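Local coordinates for protein Bd0816 (Bdellovibrio bacteriovorus HD100, PDB 5CER) that probably acts as a serine-type D-Ala-D-Ala carboxypeptidase of the peptidase S13 family, cutting the terminal D-alanine from peptidoglycan peptides, at residues L41-K46 and T205-M210; L47-R52 and K287-S292; L347-D352 and G359-M364. The protein carries 2 engineered substitutions. All coordinates share one frame; numbering follows the deposited sequence.

How the contacts relate
Contacts 1 and 2 are neighbours, with centres about 8 Å apart. They share helix 35-47 and the turn after it. Contact 1 is buried between helices 35-47 and 203-213. Contact 2 joins the turn to the loop that follows helix 270-286, and it is only partly buried. K208 and S292 make a probable hydrogen bond between the two. Contact 3 lies about 28 Å from contact 1 and 33 Å from contact 2, centre to centre. It joins strand 339-348 to helix 356-375 and is also buried. Contacts 1 and 3 meet through apolar groups. Contact 2 adds a tyrosine-aspartate hydrogen bond, at a more open place in the fold.

Contact 1: residues L41-K46 and T205-M210; sequences LWAIEK and TILKRM
K208 NZ is gripped by several oxygens, right beside L207, the residue that meets A43 and I44 across the contact. It forms a salt bridge with D301 and hydrogen bonds with the backbone oxygens of S292 and L295 and with Y384 OH. The contact itself is apolar. L207 CD1 does most of the touching. It lies 3.7 Å from I44 CG1 and 3.8 Å from I44 CD1, and the two side chains run at a slant to each other. The isoleucine offers its longer branch. CG1 sits anti to the carbonyl carbon (chi1 -72°), and an extended second torsion carries CD1 on past the leucine methyl. L207 has its CG anti to the carbonyl carbon too (chi1 -66°). Its other branch is looser, with L207 CD2 4.4 Å from A43 CB. The forked end of L207 is thus shared by two consecutive residues of the facing helix. These are helices 35-47 and 203-213 of the helical part of the penicillin-binding, beta-lactamase-like fold. In this family the SxxK motif lies at the start of the first helix; the deposited chain has no serine at the expected place. The second helix probably leads into the SxN motif. A43 CA and L207 CA, the nearest pair of CA atoms, are 8.8 Å apart. Other helices fill in round the pair. I44 also packs on L280, S283 and L284 of helix 270-286, and L207 on L222 of helix 216-225.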
ATOM      1  N   LEU A  41      -5.632  -1.194  14.990  1.00 23.17           N
ATOM      2  CA  LEU A  41      -6.119  -1.734  16.280  1.00 23.49           C
ATOM      3  C   LEU A  41      -6.876  -0.665  17.069  1.00 23.26           C
ATOM      4  O   LEU A  41      -7.916  -0.935  17.662  1.00 23.66           O
ATOM      5  CB  LEU A  41      -4.967  -2.278  17.123  1.00 23.60           C
ATOM      6  CG  LEU A  41      -5.264  -2.683  18.582  1.00 24.37           C
ATOM      7  CD1 LEU A  41      -6.314  -3.768  18.673  1.00 24.50           C
ATOM      8  CD2 LEU A  41      -3.965  -3.134  19.230  1.00 25.34           C
ATOM      9  N   TRP A  42      -6.296   0.519  17.130  1.00 23.13           N
ATOM     10  CA  TRP A  42      -6.853   1.605  17.917  1.00 24.39           C
ATOM     11  C   TRP A  42      -8.267   1.954  17.371  1.00 26.50           C
ATOM     12  O   TRP A  42      -9.221   2.061  18.129  1.00 25.82           O
ATOM     13  CB  TRP A  42      -5.924   2.836  17.883  1.00 23.04           C
ATOM     14  CG  TRP A  42      -6.364   3.984  18.738  1.00 22.74           C
ATOM     15  CD1 TRP A  42      -7.168   3.942  19.810  1.00 22.30           C
ATOM     16  CD2 TRP A  42      -5.983   5.363  18.579  1.00 23.00           C
ATOM     17  NE1 TRP A  42      -7.334   5.186  20.341  1.00 22.77           N
ATOM     18  CE2 TRP A  42      -6.613   6.084  19.604  1.00 23.05           C
ATOM     19  CE3 TRP A  42      -5.176   6.050  17.665  1.00 22.47           C
ATOM     20  CZ2 TRP A  42      -6.461   7.461  19.753  1.00 23.35           C
ATOM     21  CZ3 TRP A  42      -5.032   7.418  17.803  1.00 22.86           C
ATOM     22  CH2 TRP A  42      -5.659   8.104  18.861  1.00 23.83           C
ATOM     23  N   ALA A  43      -8.376   2.113  16.055  1.00 26.97           N
ATOM     24  CA  ALA A  43      -9.685   2.401  15.444  1.00 26.80           C
ATOM     25  C   ALA A  43     -10.718   1.319  15.798  1.00 24.90           C
ATOM     26  O   ALA A  43     -11.835   1.634  16.188  1.00 24.74           O
ATOM     27  CB  ALA A  43      -9.557   2.569  13.909  1.00 26.38           C
ATOM     28  N   ILE A  44     -10.329   0.070  15.656  1.00 24.00           N
ATOM     29  CA  ILE A  44     -11.237  -1.033  15.965  1.00 25.84           C
ATOM     30  C   ILE A  44     -11.631  -1.046  17.428  1.00 27.16           C
ATOM     31  O   ILE A  44     -12.818  -1.185  17.750  1.00 27.91           O
ATOM     32  CB  ILE A  44     -10.657  -2.398  15.553  1.00 24.70           C
ATOM     33  CG1 ILE A  44     -10.697  -2.494  14.035  1.00 24.57           C
ATOM     34  CG2 ILE A  44     -11.435  -3.531  16.182  1.00 25.36           C
ATOM     35  CD1 ILE A  44      -9.887  -3.617  13.467  1.00 24.72           C
ATOM     36  N   GLU A  45     -10.669  -0.829  18.305  1.00 28.04           N
ATOM     37  CA  GLU A  45     -10.979  -0.781  19.724  1.00 30.16           C
ATOM     38  C   GLU A  45     -11.934   0.360  20.104  1.00 31.66           C
ATOM     39  O   GLU A  45     -12.854   0.144  20.881  1.00 34.47           O
ATOM     40  CB  GLU A  45      -9.715  -0.667  20.535  1.00 31.45           C
ATOM     41  CG  GLU A  45      -9.950  -0.853  22.016  1.00 32.90           C
ATOM     42  CD  GLU A  45      -8.658  -0.794  22.790  1.00 35.77           C
ATOM     43  OE1 GLU A  45      -7.842  -1.750  22.650  1.00 37.40           O
ATOM     44  OE2 GLU A  45      -8.441   0.208  23.508  1.00 37.44           O
ATOM     45  N   LYS A  46     -11.721   1.548  19.574  1.00 31.97           N
ATOM     46  CA  LYS A  46     -12.535   2.656  19.956  1.00 35.54           C
ATOM     47  C   LYS A  46     -13.875   2.713  19.252  1.00 33.14           C
ATOM     48  O   LYS A  46     -14.876   3.059  19.885  1.00 30.98           O
ATOM     49  CB  LYS A  46     -11.811   3.988  19.740  1.00 41.79           C
ATOM     50  CG  LYS A  46     -12.470   5.112  20.515  1.00 48.50           C
ATOM     51  CD  LYS A  46     -11.644   6.369  20.568  1.00 58.20           C
ATOM     52  CE  LYS A  46     -10.804   6.433  21.841  1.00 63.31           C
ATOM     53  NZ  LYS A  46      -9.864   7.579  21.780  1.00 63.59           N
ATOM     54  N   THR A 205     -13.491  -2.666   6.334  1.00 25.39           N
ATOM     55  CA  THR A 205     -13.208  -2.526   4.913  1.00 24.23           C
ATOM     56  C   THR A 205     -12.473  -1.244   4.557  1.00 22.17           C
ATOM     57  O   THR A 205     -11.591  -1.254   3.695  1.00 22.09           O
ATOM     58  CB  THR A 205     -14.502  -2.688   4.115  1.00 26.02           C
ATOM     59  OG1 THR A 205     -15.038  -3.969   4.459  1.00 27.41           O
ATOM     60  CG2 THR A 205     -14.253  -2.623   2.600  1.00 25.19           C
ATOM     61  N   ILE A 206     -12.783  -0.162   5.246  1.00 22.77           N
ATOM     62  CA  ILE A 206     -11.995   1.064   5.125  1.00 22.50           C
ATOM     63  C   ILE A 206     -10.522   0.750   5.536  1.00 21.56           C
ATOM     64  O   ILE A 206      -9.588   1.183   4.904  1.00 20.07           O
ATOM     65  CB  ILE A 206     -12.576   2.181   5.997  1.00 22.78           C
ATOM     66  CG1 ILE A 206     -13.897   2.671   5.434  1.00 23.80           C
ATOM     67  CG2 ILE A 206     -11.575   3.343   6.083  1.00 23.68           C
ATOM     68  CD1 ILE A 206     -14.604   3.755   6.226  1.00 23.72           C
ATOM     69  N   LEU A 207     -10.362  -0.029   6.599  1.00 21.62           N
ATOM     70  CA  LEU A 207      -9.049  -0.387   7.080  1.00 21.69           C
ATOM     71  C   LEU A 207      -8.327  -1.312   6.080  1.00 22.04           C
ATOM     72  O   LEU A 207      -7.117  -1.140   5.832  1.00 22.73           O
ATOM     73  CB  LEU A 207      -9.167  -1.009   8.473  1.00 22.08           C
ATOM     74  CG  LEU A 207      -9.666  -0.048   9.585  1.00 21.67           C
ATOM     75  CD1 LEU A 207     -10.063  -0.827  10.835  1.00 22.09           C
ATOM     76  CD2 LEU A 207      -8.631   0.993   9.944  1.00 21.08           C
ATOM     77  N   LYS A 208      -9.051  -2.285   5.536  1.00 21.57           N
ATOM     78  CA  LYS A 208      -8.506  -3.175   4.536  1.00 21.76           C
ATOM     79  C   LYS A 208      -7.981  -2.384   3.337  1.00 22.40           C
ATOM     80  O   LYS A 208      -6.889  -2.642   2.842  1.00 20.30           O
ATOM     81  CB  LYS A 208      -9.556  -4.184   4.086  1.00 21.91           C
ATOM     82  CG  LYS A 208      -9.052  -5.170   3.032  1.00 22.13           C
ATOM     83  CD  LYS A 208      -8.179  -6.260   3.642  1.00 22.24           C
ATOM     84  CE  LYS A 208      -7.660  -7.187   2.552  1.00 22.85           C
ATOM     85  NZ  LYS A 208      -7.132  -8.496   3.016  1.00 22.97           N
ATOM     86  N   ARG A 209      -8.768  -1.395   2.910  1.00 22.84           N
ATOM     87  CA  ARG A 209      -8.357  -0.519   1.815  1.00 23.47           C
ATOM     88  C   ARG A 209      -7.081   0.297   2.165  1.00 23.97           C
ATOM     89  O   ARG A 209      -6.126   0.334   1.364  1.00 24.14           O
ATOM     90  CB  ARG A 209      -9.506   0.423   1.446  1.00 23.99           C
ATOM     91  CG  ARG A 209      -9.243   1.389   0.315  1.00 23.16           C
ATOM     92  CD  ARG A 209      -8.848   0.690  -0.935  1.00 22.68           C
ATOM     93  NE  ARG A 209      -8.996   1.565  -2.093  1.00 22.55           N
ATOM     94  CZ  ARG A 209      -8.651   1.238  -3.347  1.00 23.00           C
ATOM     95  NH1 ARG A 209      -8.042   0.077  -3.636  1.00 22.29           N
ATOM     96  NH2 ARG A 209      -8.843   2.132  -4.319  1.00 24.01           N
ATOM     97  N   MET A 210      -7.069   0.900   3.357  1.00 22.53           N
ATOM     98  CA  MET A 210      -5.934   1.660   3.817  1.00 22.99           C
ATOM     99  C   MET A 210      -4.660   0.823   3.858  1.00 22.58           C
ATOM    100  O   MET A 210      -3.602   1.253   3.408  1.00 23.24           O
ATOM    101  CB  MET A 210      -6.218   2.189   5.231  1.00 24.10           C
ATOM    102  CG  MET A 210      -5.030   2.819   5.957  1.00 24.25           C
ATOM    103  SD  MET A 210      -5.495   3.265   7.637  1.00 24.02           S
ATOM    104  CE  MET A 210      -5.379   1.639   8.435  1.00 24.73           C
TER

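Contact 2: residues L47-R52 and K287-S292; sequences LGVDYR and KGYKLS
The D50 carboxylate stands at the edge of the Y289 ring, close to the ring plane. The two flat groups are nearly perpendicular, 84° apart. V49 CG1 comes to the same ring obliquely, 3.7 Å from Y289 CE2. V49 CG2 sits 4.0 Å from Y289 CD2, so both methyls are near the CD2-CE2 bond. Y289 OH gives its proton to D50 OD2 over 2.6 Å, a short bond. OD2 takes it with its syn lone pair, on the side of the other oxygen. That other oxygen, OD1, is in a salt bridge with R204 NH1. The carboxylate is therefore held by two partners, Y289 and R204. V49 CG1 is placed between the backbone N and the carbonyl carbon (chi1 66°). There V49 CG1 also reaches K287 CG, at 3.9 Å. The lysine chain then bends and its amino end leads away. Both segments lie at the C-terminal ends of helices. G48 leaves helix 35-47 with positive phi and starts a type I turn to Y51, which puts V49 and D50 at the turn's two central positions. G288 is the C-prime residue of a Schellman motif that ends helix 270-286. L284 of that helix packs on both V49 and Y289. Backbone hydrogen bonding links V49 to R204 as well, so helix 203-213 backs the turn. With the arginine beside it, D50 is probably ionised, and the negative carboxylate would strengthen the bond from the tyrosine hydroxyl.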
ATOM      1  N   LEU A  47     -13.887   2.416  17.966  1.00 29.66           N
ATOM      2  CA  LEU A  47     -15.108   2.531  17.145  1.00 30.09           C
ATOM      3  C   LEU A  47     -15.921   1.235  16.982  1.00 30.44           C
ATOM      4  O   LEU A  47     -17.127   1.298  16.860  1.00 32.11           O
ATOM      5  CB  LEU A  47     -14.784   3.064  15.741  1.00 28.01           C
ATOM      6  CG  LEU A  47     -14.074   4.420  15.724  1.00 27.93           C
ATOM      7  CD1 LEU A  47     -13.713   4.813  14.309  1.00 27.91           C
ATOM      8  CD2 LEU A  47     -14.943   5.494  16.372  1.00 28.48           C
ATOM      9  N   GLY A  48     -15.265   0.083  16.996  1.00 30.51           N
ATOM     10  CA  GLY A  48     -15.911  -1.207  16.755  1.00 29.03           C
ATOM     11  C   GLY A  48     -15.614  -1.612  15.322  1.00 28.81           C
ATOM     12  O   GLY A  48     -15.630  -0.759  14.397  1.00 27.15           O
ATOM     13  N   VAL A  49     -15.368  -2.903  15.125  1.00 27.53           N
ATOM     14  CA  VAL A  49     -14.925  -3.403  13.825  1.00 27.66           C
ATOM     15  C   VAL A  49     -15.885  -3.091  12.646  1.00 28.14           C
ATOM     16  O   VAL A  49     -15.436  -2.910  11.499  1.00 26.74           O
ATOM     17  CB  VAL A  49     -14.649  -4.916  13.884  1.00 26.12           C
ATOM     18  CG1 VAL A  49     -15.945  -5.694  14.141  1.00 25.71           C
ATOM     19  CG2 VAL A  49     -13.960  -5.405  12.623  1.00 25.43           C
ATOM     20  N   ASP A  50     -17.185  -3.080  12.927  1.00 28.67           N
ATOM     21  CA  ASP A  50     -18.194  -2.861  11.883  1.00 29.38           C
ATOM     22  C   ASP A  50     -18.794  -1.446  11.921  1.00 29.06           C
ATOM     23  O   ASP A  50     -19.825  -1.201  11.329  1.00 30.25           O
ATOM     24  CB  ASP A  50     -19.272  -3.946  11.958  1.00 29.39           C
ATOM     25  CG  ASP A  50     -18.801  -5.269  11.399  1.00 30.03           C
ATOM     26  OD1 ASP A  50     -17.962  -5.263  10.467  1.00 30.63           O
ATOM     27  OD2 ASP A  50     -19.259  -6.343  11.859  1.00 31.48           O
ATOM     28  N   TYR A  51     -18.120  -0.513  12.581  1.00 28.25           N
ATOM     29  CA  TYR A  51     -18.584   0.858  12.652  1.00 27.79           C
ATOM     30  C   TYR A  51     -18.735   1.498  11.254  1.00 27.74           C
ATOM     31  O   TYR A  51     -17.971   1.223  10.303  1.00 27.72           O
ATOM     32  CB  TYR A  51     -17.625   1.677  13.521  1.00 27.35           C
ATOM     33  CG  TYR A  51     -17.908   3.156  13.538  1.00 27.31           C
ATOM     34  CD1 TYR A  51     -18.852   3.694  14.410  1.00 27.00           C
ATOM     35  CD2 TYR A  51     -17.214   4.017  12.690  1.00 26.69           C
ATOM     36  CE1 TYR A  51     -19.111   5.040  14.419  1.00 27.05           C
ATOM     37  CE2 TYR A  51     -17.442   5.367  12.711  1.00 26.70           C
ATOM     38  CZ  TYR A  51     -18.409   5.872  13.565  1.00 26.79           C
ATOM     39  OH  TYR A  51     -18.659   7.230  13.584  1.00 27.87           O
ATOM     40  N   ARG A  52     -19.732   2.350  11.147  1.00 27.89           N
ATOM     41  CA  ARG A  52     -20.014   3.041   9.925  1.00 28.23           C
ATOM     42  C   ARG A  52     -20.072   4.533  10.162  1.00 28.68           C
ATOM     43  O   ARG A  52     -20.776   5.023  11.076  1.00 28.39           O
ATOM     44  CB  ARG A  52     -21.308   2.493   9.321  1.00 28.89           C
ATOM     45  CG  ARG A  52     -21.102   1.173   8.582  1.00 30.03           C
ATOM     46  CD  ARG A  52     -22.426   0.710   8.018  1.00 30.74           C
ATOM     47  NE  ARG A  52     -22.423  -0.643   7.474  1.00 28.92           N
ATOM     48  CZ  ARG A  52     -22.291  -0.966   6.191  1.00 28.89           C
ATOM     49  NH1 ARG A  52     -22.061  -0.056   5.244  1.00 29.26           N
ATOM     50  NH2 ARG A  52     -22.366  -2.238   5.848  1.00 29.05           N
ATOM     51  N   LYS A 287     -15.174 -11.059  17.286  1.00 33.49           N
ATOM     52  CA  LYS A 287     -16.302 -10.658  16.485  1.00 35.17           C
ATOM     53  C   LYS A 287     -16.495 -11.518  15.256  1.00 34.49           C
ATOM     54  O   LYS A 287     -17.176 -11.097  14.336  1.00 34.31           O
ATOM     55  CB  LYS A 287     -16.120  -9.192  16.044  1.00 37.09           C
ATOM     56  CG  LYS A 287     -16.065  -8.177  17.164  1.00 39.82           C
ATOM     57  CD  LYS A 287     -17.366  -8.286  17.963  1.00 42.12           C
ATOM     58  CE  LYS A 287     -17.701  -7.034  18.749  1.00 44.84           C
ATOM     59  NZ  LYS A 287     -17.861  -7.410  20.174  1.00 49.53           N
ATOM     60  N   GLY A 288     -15.903 -12.698  15.222  1.00 33.66           N
ATOM     61  CA  GLY A 288     -16.027 -13.577  14.057  1.00 33.10           C
ATOM     62  C   GLY A 288     -15.217 -13.207  12.813  1.00 32.34           C
ATOM     63  O   GLY A 288     -15.417 -13.800  11.749  1.00 32.66           O
ATOM     64  N   TYR A 289     -14.267 -12.288  12.935  1.00 31.04           N
ATOM     65  CA  TYR A 289     -13.409 -11.933  11.811  1.00 30.20           C
ATOM     66  C   TYR A 289     -12.017 -12.540  11.945  1.00 29.69           C
ATOM     67  O   TYR A 289     -11.714 -13.303  12.863  1.00 30.32           O
ATOM     68  CB  TYR A 289     -13.361 -10.407  11.677  1.00 29.30           C
ATOM     69  CG  TYR A 289     -14.698  -9.824  11.330  1.00 29.50           C
ATOM     70  CD1 TYR A 289     -15.251  -9.995  10.057  1.00 28.90           C
ATOM     71  CD2 TYR A 289     -15.438  -9.104  12.276  1.00 30.38           C
ATOM     72  CE1 TYR A 289     -16.493  -9.475   9.741  1.00 28.79           C
ATOM     73  CE2 TYR A 289     -16.698  -8.592  11.954  1.00 29.26           C
ATOM     74  CZ  TYR A 289     -17.193  -8.777  10.699  1.00 28.61           C
ATOM     75  OH  TYR A 289     -18.383  -8.263  10.408  1.00 29.55           O
ATOM     76  N   LYS A 290     -11.187 -12.207  10.984  1.00 30.44           N
ATOM     77  CA  LYS A 290      -9.814 -12.690  10.904  1.00 32.15           C
ATOM     78  C   LYS A 290      -8.895 -11.554  10.561  1.00 30.51           C
ATOM     79  O   LYS A 290      -9.336 -10.472  10.135  1.00 31.77           O
ATOM     80  CB  LYS A 290      -9.711 -13.792   9.814  1.00 34.78           C
ATOM     81  CG  LYS A 290     -10.328 -15.112  10.246  1.00 36.68           C
ATOM     82  CD  LYS A 290     -10.165 -16.196   9.193  1.00 40.88           C
ATOM     83  CE  LYS A 290     -11.185 -16.040   8.067  1.00 42.41           C
ATOM     84  NZ  LYS A 290     -11.107 -17.150   7.072  1.00 44.48           N
ATOM     85  N   LEU A 291      -7.603 -11.786  10.724  1.00 29.20           N
ATOM     86  CA  LEU A 291      -6.612 -10.752  10.436  1.00 27.07           C
ATOM     87  C   LEU A 291      -6.653 -10.317   8.941  1.00 25.91           C
ATOM     88  O   LEU A 291      -6.369  -9.158   8.619  1.00 24.61           O
ATOM     89  CB  LEU A 291      -5.217 -11.250  10.830  1.00 27.65           C
ATOM     90  CG  LEU A 291      -4.114 -10.202  10.939  1.00 27.48           C
ATOM     91  CD1 LEU A 291      -4.445  -9.178  12.028  1.00 27.23           C
ATOM     92  CD2 LEU A 291      -2.794 -10.881  11.214  1.00 27.30           C
ATOM     93  N   SER A 292      -6.999 -11.252   8.061  1.00 25.45           N
ATOM     94  CA  SER A 292      -7.113 -10.992   6.641  1.00 25.45           C
ATOM     95  C   SER A 292      -8.275 -10.080   6.260  1.00 25.17           C
ATOM     96  O   SER A 292      -8.361  -9.686   5.095  1.00 25.60           O
ATOM     97  CB  SER A 292      -7.236 -12.315   5.878  1.00 25.22           C
ATOM     98  OG  SER A 292      -8.218 -13.131   6.451  1.00 27.64           O
TER

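Contact 3: residues L347-D352 and G359-M364; sequences LHTDMD and GVASQM
L347 projects from CB toward helix 356-375, and its CD1 meets atoms of A361 and M364. The strand that bears it, 339-348, belongs to the antiparallel sheet of the penicillin-binding, beta-lactamase-like fold, where it lies between strands 3-11 and 327-336. The helix follows it in the chain after a short loop and packs back on it. The closest CA atoms, L347 CA and A361 CA, are 7.0 Å apart. From CB the leucine runs to CG, which is anti to the carbonyl carbon (chi1 -61°). The next torsion, chi2 -140°, is well off the usual staggered values, and it sets where the two methyls go. CD1 is the branch that touches the helix. L347 CD1 is 4.0 Å from A361 CB and 3.8 Å from A361 O. L347 CD1 also lies 3.9 Å from M364 CE, and M364 CB and SD are close behind. The methionine bends at its last torsion (chi3 58°), which turns its methyl back to the leucine. The two side chains cross at a slant. L347 also packs on V2, V4 and I365, so the apolar patch extends past the two segments. On its outer side the helix reaches another protein chain, where Q363 OE1 bonds to a polar side chain. Two residues after L347, T349 adds a second touch. Its two branches part company. OG1 is polar and bonds to the backbone oxygen of N325, while CG2 turns to the helix. One alanine methyl is therefore met by both L347 and T349. A361 is poorly ordered, and its exact distances deserve some caution. As modelled, T349 CG2 is 3.7 Å from A361 CB.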
ATOM      1  N   LEU A 347      14.098  -3.281   9.121  1.00 22.09           N
ATOM      2  CA  LEU A 347      15.399  -3.011   8.518  1.00 23.73           C
ATOM      3  C   LEU A 347      15.693  -1.499   8.409  1.00 26.00           C
ATOM      4  O   LEU A 347      14.785  -0.666   8.254  1.00 28.40           O
ATOM      5  CB  LEU A 347      15.480  -3.594   7.091  1.00 23.55           C
ATOM      6  CG  LEU A 347      15.368  -5.046   6.610  1.00 23.56           C
ATOM      7  CD1 LEU A 347      16.302  -5.484   5.495  1.00 25.26           C
ATOM      8  CD2 LEU A 347      15.632  -5.815   7.853  1.00 24.77           C
ATOM      9  N   HIS A 348      16.977  -1.144   8.514  1.00 26.80           N
ATOM     10  CA  HIS A 348      17.455   0.206   8.246  1.00 26.42           C
ATOM     11  C   HIS A 348      17.811   0.290   6.783  1.00 26.27           C
ATOM     12  O   HIS A 348      18.295  -0.713   6.194  1.00 25.68           O
ATOM     13  CB  HIS A 348      18.681   0.519   9.122  1.00 27.91           C
ATOM     14  CG  HIS A 348      19.282   1.874   8.852  1.00 28.81           C
ATOM     15  ND1 HIS A 348      18.963   3.017   9.560  1.00 29.44           N
ATOM     16  CD2 HIS A 348      20.160   2.267   7.899  1.00 29.40           C
ATOM     17  CE1 HIS A 348      19.629   4.042   9.064  1.00 30.56           C
ATOM     18  NE2 HIS A 348      20.366   3.617   8.060  1.00 30.62           N
ATOM     19  N   THR A 349      17.578   1.469   6.198  1.00 25.92           N
ATOM     20  CA  THR A 349      18.035   1.811   4.861  1.00 25.74           C
ATOM     21  C   THR A 349      18.548   3.250   4.891  1.00 27.61           C
ATOM     22  O   THR A 349      18.279   3.960   5.854  1.00 27.42           O
ATOM     23  CB  THR A 349      16.914   1.707   3.782  1.00 25.29           C
ATOM     24  OG1 THR A 349      15.789   2.566   4.084  1.00 24.49           O
ATOM     25  CG2 THR A 349      16.460   0.265   3.619  1.00 24.32           C
ATOM     26  N   ASP A 350      19.239   3.684   3.822  1.00 28.67           N
ATOM     27  CA  ASP A 350      19.635   5.117   3.617  1.00 31.16           C
ATOM     28  C   ASP A 350      19.501   5.538   2.154  1.00 32.50           C
ATOM     29  O   ASP A 350      20.441   5.418   1.362  1.00 31.56           O
ATOM     30  CB  ASP A 350      21.107   5.379   4.042  1.00 32.31           C
ATOM     31  CG  ASP A 350      21.396   5.029   5.518  1.00 31.76           C
ATOM     32  OD1 ASP A 350      21.021   5.857   6.400  1.00 31.49           O
ATOM     33  OD2 ASP A 350      22.034   3.969   5.736  1.00 29.36           O
ATOM     34  N   MET A 351      18.323   6.013   1.790  1.00 35.10           N
ATOM     35  CA  MET A 351      18.087   6.457   0.416  1.00 36.19           C
ATOM     36  C   MET A 351      19.004   7.563   0.032  1.00 37.08           C
ATOM     37  O   MET A 351      19.368   7.671  -1.115  1.00 39.13           O
ATOM     38  CB  MET A 351      16.686   6.942   0.239  1.00 37.82           C
ATOM     39  CG  MET A 351      15.658   5.861   0.457  1.00 38.84           C
ATOM     40  SD  MET A 351      15.801   4.367  -0.558  1.00 41.90           S
ATOM     41  CE  MET A 351      14.403   3.579   0.308  1.00 43.72           C
ATOM     42  N   ASP A 352      19.360   8.406   0.984  1.00 37.61           N
ATOM     43  CA  ASP A 352      20.320   9.448   0.724  1.00 40.15           C
ATOM     44  C   ASP A 352      21.721   8.924   0.300  1.00 40.08           C
ATOM     45  O   ASP A 352      22.484   9.675  -0.331  1.00 44.53           O
ATOM     46  CB  ASP A 352      20.442  10.409   1.921  1.00 42.54           C
ATOM     47  CG  ASP A 352      20.931   9.727   3.161  1.00 43.15           C
ATOM     48  OD1 ASP A 352      20.245   8.814   3.652  1.00 43.93           O
ATOM     49  OD2 ASP A 352      22.018  10.085   3.639  1.00 45.37           O
ATOM     50  N   GLY A 359      15.245  -1.627  -2.811  1.00113.62           N
ATOM     51  CA  GLY A 359      15.154  -2.934  -3.484  1.00108.67           C
ATOM     52  C   GLY A 359      15.927  -4.039  -2.790  1.00106.41           C
ATOM     53  O   GLY A 359      15.467  -5.173  -2.725  1.00 98.98           O
ATOM     54  N   VAL A 360      17.106  -3.700  -2.291  1.00113.07           N
ATOM     55  CA  VAL A 360      17.949  -4.649  -1.565  1.00112.48           C
ATOM     56  C   VAL A 360      17.238  -5.076  -0.272  1.00104.49           C
ATOM     57  O   VAL A 360      17.130  -6.231   0.022  1.00 97.76           O
ATOM     58  CB  VAL A 360      19.333  -4.016  -1.279  1.00123.06           C
ATOM     59  CG1 VAL A 360      20.150  -4.864  -0.324  1.00123.52           C
ATOM     60  CG2 VAL A 360      20.108  -3.813  -2.558  1.00130.58           C
ATOM     61  N   ALA A 361      16.717  -4.108   0.469  1.00106.47           N
ATOM     62  CA  ALA A 361      15.999  -4.376   1.692  1.00101.94           C
ATOM     63  C   ALA A 361      14.787  -5.228   1.440  1.00 94.53           C
ATOM     64  O   ALA A 361      14.514  -6.160   2.207  1.00 90.55           O
ATOM     65  CB  ALA A 361      15.592  -3.083   2.384  1.00105.59           C
ATOM     66  N   SER A 362      14.045  -4.915   0.380  1.00 94.52           N
ATOM     67  CA  SER A 362      12.834  -5.655  -0.011  1.00 88.10           C
ATOM     68  C   SER A 362      13.079  -7.171  -0.194  1.00 82.73           C
ATOM     69  O   SER A 362      12.362  -7.999   0.406  1.00 77.89           O
ATOM     70  CB  SER A 362      12.258  -5.008  -1.302  1.00 91.24           C
ATOM     71  OG  SER A 362      10.993  -5.551  -1.528  1.00 90.76           O
ATOM     72  N   GLN A 363      14.116  -7.555  -0.952  1.00 86.61           N
ATOM     73  CA  GLN A 363      14.406  -8.967  -1.178  1.00 82.18           C
ATOM     74  C   GLN A 363      15.019  -9.640   0.072  1.00 80.79           C
ATOM     75  O   GLN A 363      14.819 -10.856   0.278  1.00 74.78           O
ATOM     76  CB  GLN A 363      15.266  -9.171  -2.404  1.00 88.74           C
ATOM     77  CG  GLN A 363      15.210 -10.598  -2.961  1.00 88.20           C
ATOM     78  CD  GLN A 363      13.817 -11.015  -3.407  1.00 84.98           C
ATOM     79  OE1 GLN A 363      13.071 -10.208  -3.988  1.00 90.98           O
ATOM     80  NE2 GLN A 363      13.431 -12.256  -3.098  1.00 82.58           N
ATOM     81  N   MET A 364      15.723  -8.887   0.921  1.00 85.26           N
ATOM     82  CA  MET A 364      16.203  -9.428   2.197  1.00 86.89           C
ATOM     83  C   MET A 364      15.028  -9.821   3.082  1.00 80.84           C
ATOM     84  O   MET A 364      15.009 -10.896   3.641  1.00 78.98           O
ATOM     85  CB  MET A 364      17.075  -8.427   2.947  1.00 95.03           C
ATOM     86  CG  MET A 364      18.451  -8.207   2.346  1.00104.18           C
ATOM     87  SD  MET A 364      19.431  -6.943   3.221  1.00116.31           S
ATOM     88  CE  MET A 364      19.514  -7.549   4.904  1.00114.93           C
TER